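Local coordinates for uncharacterized protein (Mycobacterium tuberculosis, PDB 6Y56) that acts as the nucleotidyltransferase toxin of a toxin-antitoxin system and probably transfers nucleotides to a cellular target, perhaps the acceptor stems of tRNA, at residues Ala22-Ala27 against Leu110-Thr115; Ala16-Ala21 against Gly63-Asp68; Leu32-Gln37 against Ala89-Phe94. One frame throughout, in Å; residues are numbered along the deposited sequence.

Contact 1: Ala22-Ala27 against Leu110-Thr115; sequences ALLDVA and LRVRHT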
# COMPACT_ATOMS: atom_id res chain seq x y z
N ALA A 22 16.05 -5.38 0.69
CA ALA A 22 16.66 -4.14 1.14
C ALA A 22 17.18 -3.31 -0.03
O ALA A 22 17.05 -2.08 -0.02
CB ALA A 22 17.79 -4.44 2.14
N LEU A 23 17.75 -3.97 -1.03
CA LEU A 23 18.21 -3.25 -2.21
C LEU A 23 17.03 -2.62 -2.96
O LEU A 23 17.12 -1.49 -3.43
CB LEU A 23 19.00 -4.18 -3.13
CG LEU A 23 19.65 -3.55 -4.36
CD1 LEU A 23 20.50 -2.36 -3.99
CD2 LEU A 23 20.49 -4.58 -5.12
N LEU A 24 15.92 -3.35 -3.04
CA LEU A 24 14.71 -2.80 -3.66
C LEU A 24 14.17 -1.64 -2.85
O LEU A 24 13.73 -0.63 -3.43
CB LEU A 24 13.66 -3.89 -3.79
CG LEU A 24 12.31 -3.40 -4.33
CD1 LEU A 24 12.40 -2.83 -5.74
CD2 LEU A 24 11.32 -4.55 -4.26
N ASP A 25 14.18 -1.75 -1.52
CA ASP A 25 13.74 -0.66 -0.66
C ASP A 25 14.52 0.62 -0.98
O ASP A 25 13.93 1.70 -1.13
CB ASP A 25 13.92 -1.07 0.81
CG ASP A 25 13.40 -0.03 1.79
OD1 ASP A 25 12.18 0.18 1.83
OD2 ASP A 25 14.21 0.59 2.52
N VAL A 26 15.84 0.49 -1.11
CA VAL A 26 16.66 1.65 -1.45
C VAL A 26 16.32 2.16 -2.84
O VAL A 26 16.21 3.37 -3.06
CB VAL A 26 18.16 1.27 -1.33
CG1 VAL A 26 19.03 2.38 -1.87
CG2 VAL A 26 18.52 0.97 0.10
N ALA A 27 16.17 1.24 -3.81
CA ALA A 27 15.83 1.64 -5.18
C ALA A 27 14.51 2.40 -5.22
O ALA A 27 14.40 3.41 -5.93
CB ALA A 27 15.79 0.41 -6.08
N LEU A 110 8.11 -3.92 -12.01
CA LEU A 110 9.25 -3.03 -11.88
C LEU A 110 10.53 -3.85 -11.81
O LEU A 110 10.62 -4.81 -11.03
CB LEU A 110 9.12 -2.19 -10.61
CG LEU A 110 10.28 -1.25 -10.29
CD1 LEU A 110 10.33 -0.12 -11.29
CD2 LEU A 110 10.11 -0.72 -8.89
N ARG A 111 11.53 -3.46 -12.59
CA ARG A 111 12.84 -4.06 -12.50
C ARG A 111 13.84 -2.96 -12.19
O ARG A 111 13.71 -1.84 -12.68
CB ARG A 111 13.21 -4.79 -13.78
CG ARG A 111 12.43 -6.10 -13.94
CD ARG A 111 12.93 -6.93 -15.12
NE ARG A 111 12.28 -8.23 -15.19
CZ ARG A 111 11.13 -8.48 -15.83
NH1 ARG A 111 10.49 -7.49 -16.45
NH2 ARG A 111 10.63 -9.70 -15.84
N VAL A 112 14.79 -3.26 -11.32
CA VAL A 112 15.79 -2.28 -10.91
C VAL A 112 17.15 -2.94 -11.01
O VAL A 112 17.29 -4.14 -10.76
CB VAL A 112 15.52 -1.68 -9.51
CG1 VAL A 112 14.05 -1.34 -9.31
CG2 VAL A 112 15.95 -2.61 -8.42
N ARG A 113 18.15 -2.17 -11.42
CA ARG A 113 19.51 -2.70 -11.50
C ARG A 113 20.48 -1.63 -11.06
O ARG A 113 20.43 -0.49 -11.54
CB ARG A 113 19.84 -3.14 -12.93
CG ARG A 113 21.18 -3.85 -13.05
CD ARG A 113 21.53 -4.07 -14.52
NE ARG A 113 21.30 -2.85 -15.30
CZ ARG A 113 22.13 -1.82 -15.33
NH1 ARG A 113 23.25 -1.84 -14.63
NH2 ARG A 113 21.83 -0.75 -16.06
N HIS A 114 21.38 -1.98 -10.15
CA HIS A 114 22.39 -1.05 -9.70
C HIS A 114 23.73 -1.41 -10.33
O HIS A 114 24.07 -2.59 -10.44
CB HIS A 114 22.52 -1.08 -8.18
CG HIS A 114 23.39 0.00 -7.64
ND1 HIS A 114 24.77 -0.12 -7.58
CD2 HIS A 114 23.11 1.23 -7.16
CE1 HIS A 114 25.29 0.98 -7.08
NE2 HIS A 114 24.30 1.82 -6.81
N THR A 115 24.47 -0.38 -10.74
CA THR A 115 25.71 -0.59 -11.48
C THR A 115 26.67 -1.52 -10.74
O THR A 115 27.29 -2.40 -11.34
CB THR A 115 26.39 0.75 -11.76
OG1 THR A 115 26.76 1.37 -10.52
CG2 THR A 115 25.46 1.68 -12.53

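Contact 2: Ala16-Ala21 against Gly63-Asp68; sequences AEAYDA and GRFSTD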
# COMPACT_ATOMS: atom_id res chain seq x y z
N ALA A 16 20.82 -12.41 5.09
CA ALA A 16 21.18 -12.63 3.69
C ALA A 16 19.94 -12.77 2.82
O ALA A 16 19.92 -12.30 1.68
CB ALA A 16 22.06 -13.87 3.57
N GLU A 17 18.90 -13.41 3.34
CA GLU A 17 17.69 -13.65 2.56
C GLU A 17 16.93 -12.37 2.28
O GLU A 17 16.10 -12.35 1.36
CB GLU A 17 16.78 -14.64 3.28
CG GLU A 17 16.27 -14.16 4.63
CD GLU A 17 17.07 -14.73 5.80
OE1 GLU A 17 18.28 -15.00 5.63
OE2 GLU A 17 16.47 -14.89 6.89
N ALA A 18 17.18 -11.31 3.04
CA ALA A 18 16.49 -10.03 2.86
C ALA A 18 17.32 -9.01 2.11
O ALA A 18 16.88 -7.86 1.96
CB ALA A 18 16.07 -9.45 4.22
N TYR A 19 18.51 -9.38 1.64
CA TYR A 19 19.35 -8.40 0.96
C TYR A 19 18.66 -7.82 -0.27
O TYR A 19 18.70 -6.60 -0.50
CB TYR A 19 20.68 -9.05 0.54
CG TYR A 19 21.60 -8.09 -0.17
CD1 TYR A 19 22.47 -7.30 0.55
CD2 TYR A 19 21.57 -7.96 -1.56
CE1 TYR A 19 23.31 -6.41 -0.09
CE2 TYR A 19 22.40 -7.07 -2.20
CZ TYR A 19 23.27 -6.29 -1.46
OH TYR A 19 24.11 -5.39 -2.09
N ASP A 20 18.01 -8.68 -1.07
CA ASP A 20 17.36 -8.19 -2.28
C ASP A 20 16.20 -7.26 -1.95
O ASP A 20 16.01 -6.24 -2.62
CB ASP A 20 16.89 -9.37 -3.14
CG ASP A 20 17.98 -9.92 -4.05
OD1 ASP A 20 19.14 -9.47 -3.96
OD2 ASP A 20 17.66 -10.79 -4.88
N ALA A 21 15.42 -7.59 -0.91
CA ALA A 21 14.35 -6.70 -0.49
C ALA A 21 14.90 -5.36 -0.01
O ALA A 21 14.31 -4.31 -0.26
CB ALA A 21 13.53 -7.35 0.62
N GLY A 63 8.64 -1.31 10.46
CA GLY A 63 7.80 -2.06 9.56
C GLY A 63 8.60 -2.93 8.61
O GLY A 63 9.82 -2.83 8.48
N ARG A 64 7.87 -3.77 7.90
CA ARG A 64 8.44 -4.71 6.94
C ARG A 64 8.89 -3.98 5.68
O ARG A 64 8.45 -2.87 5.35
CB ARG A 64 7.38 -5.72 6.52
CG ARG A 64 6.17 -5.07 5.85
CD ARG A 64 5.18 -6.10 5.33
NE ARG A 64 4.03 -5.49 4.65
CZ ARG A 64 3.95 -5.30 3.34
NH1 ARG A 64 4.95 -5.66 2.54
NH2 ARG A 64 2.87 -4.73 2.82
N PHE A 65 9.78 -4.63 4.94
CA PHE A 65 9.99 -4.22 3.57
C PHE A 65 8.70 -4.46 2.78
O PHE A 65 7.88 -5.32 3.12
CB PHE A 65 11.13 -5.03 2.95
CG PHE A 65 12.50 -4.69 3.50
CD1 PHE A 65 12.94 -3.38 3.48
CD2 PHE A 65 13.34 -5.68 4.00
CE1 PHE A 65 14.21 -3.05 3.97
CE2 PHE A 65 14.61 -5.35 4.48
CZ PHE A 65 15.04 -4.04 4.46
N SER A 66 8.52 -3.69 1.72
CA SER A 66 7.31 -3.77 0.90
C SER A 66 7.71 -3.55 -0.55
O SER A 66 8.43 -2.59 -0.85
CB SER A 66 6.31 -2.71 1.38
OG SER A 66 5.04 -2.87 0.79
N THR A 67 7.25 -4.44 -1.43
CA THR A 67 7.83 -4.56 -2.77
C THR A 67 7.02 -3.87 -3.85
O THR A 67 7.46 -3.86 -5.01
CB THR A 67 7.96 -6.03 -3.16
OG1 THR A 67 6.65 -6.59 -3.31
CG2 THR A 67 8.74 -6.81 -2.11
N ASP A 68 5.86 -3.35 -3.52
CA ASP A 68 5.04 -2.70 -4.53
C ASP A 68 5.06 -1.19 -4.33
O ASP A 68 5.41 -0.68 -3.27
CB ASP A 68 3.61 -3.26 -4.58
CG ASP A 68 2.93 -3.34 -3.22
OD1 ASP A 68 3.58 -3.15 -2.16
OD2 ASP A 68 1.70 -3.61 -3.21
O HOH W 1 11.41 -4.25 -0.60

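Contact 3: Leu32-Gln37 against Ala89-Phe94; sequences LYLLSQ and ARVGGF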
# COMPACT_ATOMS: atom_id res chain seq x y z
N LEU A 32 11.18 7.28 -6.05
CA LEU A 32 10.27 8.28 -5.51
C LEU A 32 10.91 9.66 -5.53
O LEU A 32 10.23 10.66 -5.81
CB LEU A 32 9.83 7.86 -4.11
CG LEU A 32 8.89 6.65 -4.07
CD1 LEU A 32 8.83 6.04 -2.67
CD2 LEU A 32 7.50 7.03 -4.55
N TYR A 33 12.22 9.74 -5.29
CA TYR A 33 12.91 11.02 -5.44
C TYR A 33 12.80 11.53 -6.87
O TYR A 33 12.47 12.70 -7.10
CB TYR A 33 14.38 10.85 -5.04
CG TYR A 33 15.21 12.10 -5.29
CD1 TYR A 33 15.03 13.24 -4.52
CD2 TYR A 33 16.16 12.15 -6.30
CE1 TYR A 33 15.77 14.39 -4.73
CE2 TYR A 33 16.92 13.30 -6.52
CZ TYR A 33 16.70 14.41 -5.73
OH TYR A 33 17.44 15.55 -5.94
N LEU A 34 13.07 10.67 -7.85
CA LEU A 34 12.94 11.09 -9.24
C LEU A 34 11.54 11.62 -9.54
O LEU A 34 11.39 12.69 -10.12
CB LEU A 34 13.26 9.90 -10.14
CG LEU A 34 12.91 10.12 -11.61
CD1 LEU A 34 13.91 11.07 -12.25
CD2 LEU A 34 12.82 8.79 -12.35
N LEU A 35 10.51 10.88 -9.13
CA LEU A 35 9.15 11.33 -9.38
C LEU A 35 8.89 12.68 -8.73
O LEU A 35 8.24 13.55 -9.32
CB LEU A 35 8.14 10.31 -8.85
CG LEU A 35 8.11 8.95 -9.56
CD1 LEU A 35 6.97 8.12 -9.02
CD2 LEU A 35 7.98 9.10 -11.07
N SER A 36 9.40 12.87 -7.51
CA SER A 36 9.13 14.11 -6.79
C SER A 36 9.76 15.30 -7.49
O SER A 36 9.29 16.43 -7.34
CB SER A 36 9.65 14.03 -5.36
OG SER A 36 11.06 14.13 -5.31
N GLN A 37 10.83 15.07 -8.23
CA GLN A 37 11.50 16.16 -8.93
C GLN A 37 10.84 16.51 -10.26
O GLN A 37 11.14 17.57 -10.81
CB GLN A 37 12.97 15.81 -9.18
CG GLN A 37 13.84 15.81 -7.93
CD GLN A 37 14.19 17.21 -7.45
OE1 GLN A 37 13.67 17.69 -6.44
NE2 GLN A 37 15.09 17.88 -8.18
N ALA A 89 14.74 5.18 -16.71
CA ALA A 89 15.32 6.25 -15.91
C ALA A 89 16.51 5.74 -15.11
O ALA A 89 16.57 4.58 -14.69
CB ALA A 89 14.28 6.82 -14.95
N ARG A 90 17.46 6.64 -14.88
CA ARG A 90 18.57 6.40 -13.98
C ARG A 90 18.52 7.43 -12.86
O ARG A 90 18.18 8.60 -13.09
CB ARG A 90 19.91 6.49 -14.73
CG ARG A 90 21.13 6.53 -13.82
CD ARG A 90 22.43 6.30 -14.59
NE ARG A 90 22.44 5.01 -15.25
CZ ARG A 90 22.70 3.86 -14.64
NH1 ARG A 90 22.67 2.72 -15.33
NH2 ARG A 90 23.00 3.84 -13.35
N VAL A 91 18.77 6.97 -11.64
CA VAL A 91 18.93 7.86 -10.50
C VAL A 91 20.20 7.39 -9.83
O VAL A 91 20.21 6.34 -9.17
CB VAL A 91 17.74 7.81 -9.53
CG1 VAL A 91 17.97 8.78 -8.38
CG2 VAL A 91 16.43 8.11 -10.25
N GLY A 92 21.29 8.12 -10.04
CA GLY A 92 22.58 7.66 -9.55
C GLY A 92 22.89 6.30 -10.12
O GLY A 92 22.83 6.07 -11.33
N GLY A 93 23.21 5.36 -9.23
CA GLY A 93 23.59 4.02 -9.64
C GLY A 93 22.45 3.14 -10.12
O GLY A 93 22.73 2.08 -10.69
N PHE A 94 21.20 3.52 -9.89
CA PHE A 94 20.08 2.66 -10.22
C PHE A 94 19.52 2.98 -11.60
O PHE A 94 19.36 4.15 -11.96
CB PHE A 94 18.93 2.82 -9.22
CG PHE A 94 19.24 2.30 -7.85
CD1 PHE A 94 19.10 0.95 -7.55
CD2 PHE A 94 19.68 3.17 -6.87
CE1 PHE A 94 19.39 0.48 -6.27
CE2 PHE A 94 19.97 2.71 -5.59
CZ PHE A 94 19.82 1.37 -5.29

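Contact 1: Ala22-Ala27 against Leu110-Thr115
Val-112 meets Ala-27 with its whole branched end, and the valine can be followed outward atom by atom. Its CB already lies 4.0 Å from Ala-27 CB. Of the two methyls beyond, CG2 is the nearer, 3.8 Å from Ala-27 CB. CG1 sits 4.1 Å from Ala-27 CB and is shared with the helix turn before, where Leu-24 CD1 stands 4.2 Å from Val-112 CG1. The alanine methyl is therefore straddled by the fork of the valine, with every side-chain atom of Val-112 within van der Waals range of it. A chi1 of -44° wedges CG2 between the backbone N and the carbonyl carbon of Val-112 and sets CG1 beside the N, so that both methyls bear on the helix.

Leu-24 sends the tip of its branch to the strand: CD1 also meets Leu-110 CD2, more loosely, at 4.4 Å. Leu-110 and Val-112, two residues apart on the strand, thus offer the same face to the helix, while Arg-111 between them points away and is exposed. The contact is wholly apolar and buried. Phe-96 of the neighbouring strand and Pro-120 also touch Val-112, and Ala-124 touches Leu-24.

The axes of the segments 22-27 and 110-114 pass 9.4 Å apart, at 96°, a spacing consistent with the small Ala-27 at the interface. In this domain of the AbiEii nucleotidyltransferase family, helix 19-38 packs on one face of the mixed sheet at strands 107-114 and 94-100, here nearly at right angles to strand 107-114.

Contact 2: Ala16-Ala21 against Gly63-Asp68
Ala-21 lies against the ring of Phe-65, and this is the tight part of the contact. The methyl CB of Ala-21 is 3.8 Å from Phe-65 CD2, and the carbonyl group of the same residue lies over one ring face, its carbon 4.2 Å above the plane and over the centre. One alanine thus serves the aromatic twice, with a flat peptide group on the face and, on that same side of the ring plane, a methyl out toward the CD2 rim. Phe-65 takes chi1 -70°, which places CG beside its backbone N and swings the ring from the loop to the helix. Ala-22 and Asp-25, further along helix 19-38, press on the ring as well, and Leu-243 of a short helix touches both Ala-21 and Phe-65.

The loop 63-68 leads into strand 68-72, where Asp-68 and Asp-70 have the spacing of the paired acidic residues of polymerase beta-like nucleotidyltransferases, and may be their counterpart. Phe-65, in the loop leading to this pair, is packed against the beginning of helix 19-38. Ser-66 OG and Asp-68 O both bond to Thr-52 OG1.

Packing slackens toward the N-terminal end of segment 16-21. Ala-18 CB is 4.4 Å from Phe-65 CE2, and Ala-18 O approaches the same CE2 obliquely at 4.2 Å. Ala-16 and Glu-17, just before, are exposed and stay clear of the loop. On the polar side a water links the segments, donating to Ala-21 O at 2.9 Å and, weakly, to Ser-66 O at 3.4 Å; with more acceptors around it than protons, it may not serve both at once. Ser-66 O is also bonded by Gln-28 NE2. Another weak bond runs within the loop, from Arg-64 NH1 to Phe-65 O at 3.0 Å, with an N-H...O angle of only 131°.

Contact 3: Leu32-Gln37 against Ala89-Phe94
Leu-34 and Tyr-33 of helix 19-38 face Ala-89 and Val-91 at a beta-hairpin with a two-residue loop, a type II' turn from Val-91 to Phe-94 that joins the outermost strand 90-91 to strand 94-100. Leu-34 lies alongside segment 89-91 and touches it at two points of its length. At its base, Leu-34 CB meets Val-91 CG2 at 3.6 Å; at its far end, Leu-34 CD2 meets Ala-89 CB, also at 3.6 Å. The extended chain makes this possible: with chi1 169° CG swings anti to the N, and chi2 carries CD2 onward, away from the helix backbone.

Val-91 splits its two methyls between two helix residues. CG2, beside the backbone N, goes to the leucine, whereas CG1 turns to the tyrosine. The latter contact is looser, Val-91 CG1 being 4.4 Å from Tyr-33 CD2, and comes at the ring edge near the ring plane. The valine therefore abuts the rim of the tyrosine without lying on a face. One face of Tyr-33 receives Gln-37 CG, offset toward the rim, and the ring also stacks with Phe-153. Leu-85 of helix 76-86 touches Leu-34, which nevertheless remains partly exposed, as do Tyr-33, Ala-89 and Val-91.

Behind these side chains both backbones are secured by their own bonds. Tyr-33 O accepts from Ser-36 OG at 2.7 Å and from Gln-37 N at 3.1 Å. In the hairpin, Val-91 N donates to Phe-94 O at 2.9 Å, and Phe-94 N donates back to Val-91 O. Gly-92 takes a positive phi at the turn corner. Arg-90, whose CB leaves away from the helix, brings its guanidinium edge-on to the turn: its NH2 donates to Gly-92 O at 3.0 Å, nearly straight at 163°, onto a lone pair in the carbonyl plane.

Overall arrangement
Helix 19-38, with the residues just before it, supplies one side of all three contacts, which follow it from its start in contact 2, through contact 1, to its end in contact 3. Contacts 1 and 2 are buried, and they touch where Thr-67 packs on Leu-24. Contact 3 lies at the surface, among partly exposed residues, about 20 Å from contact 2 between centres. Contacts 1 and 3 meet the same mixed sheet, at an inner strand and at its rim, and Thr-115 N probably bonds to Gly-93 O between them. Their chemistry is purely aliphatic in contact 1, aromatic with a water in contact 2, and aliphatic with the edge of a tyrosine ring in contact 3.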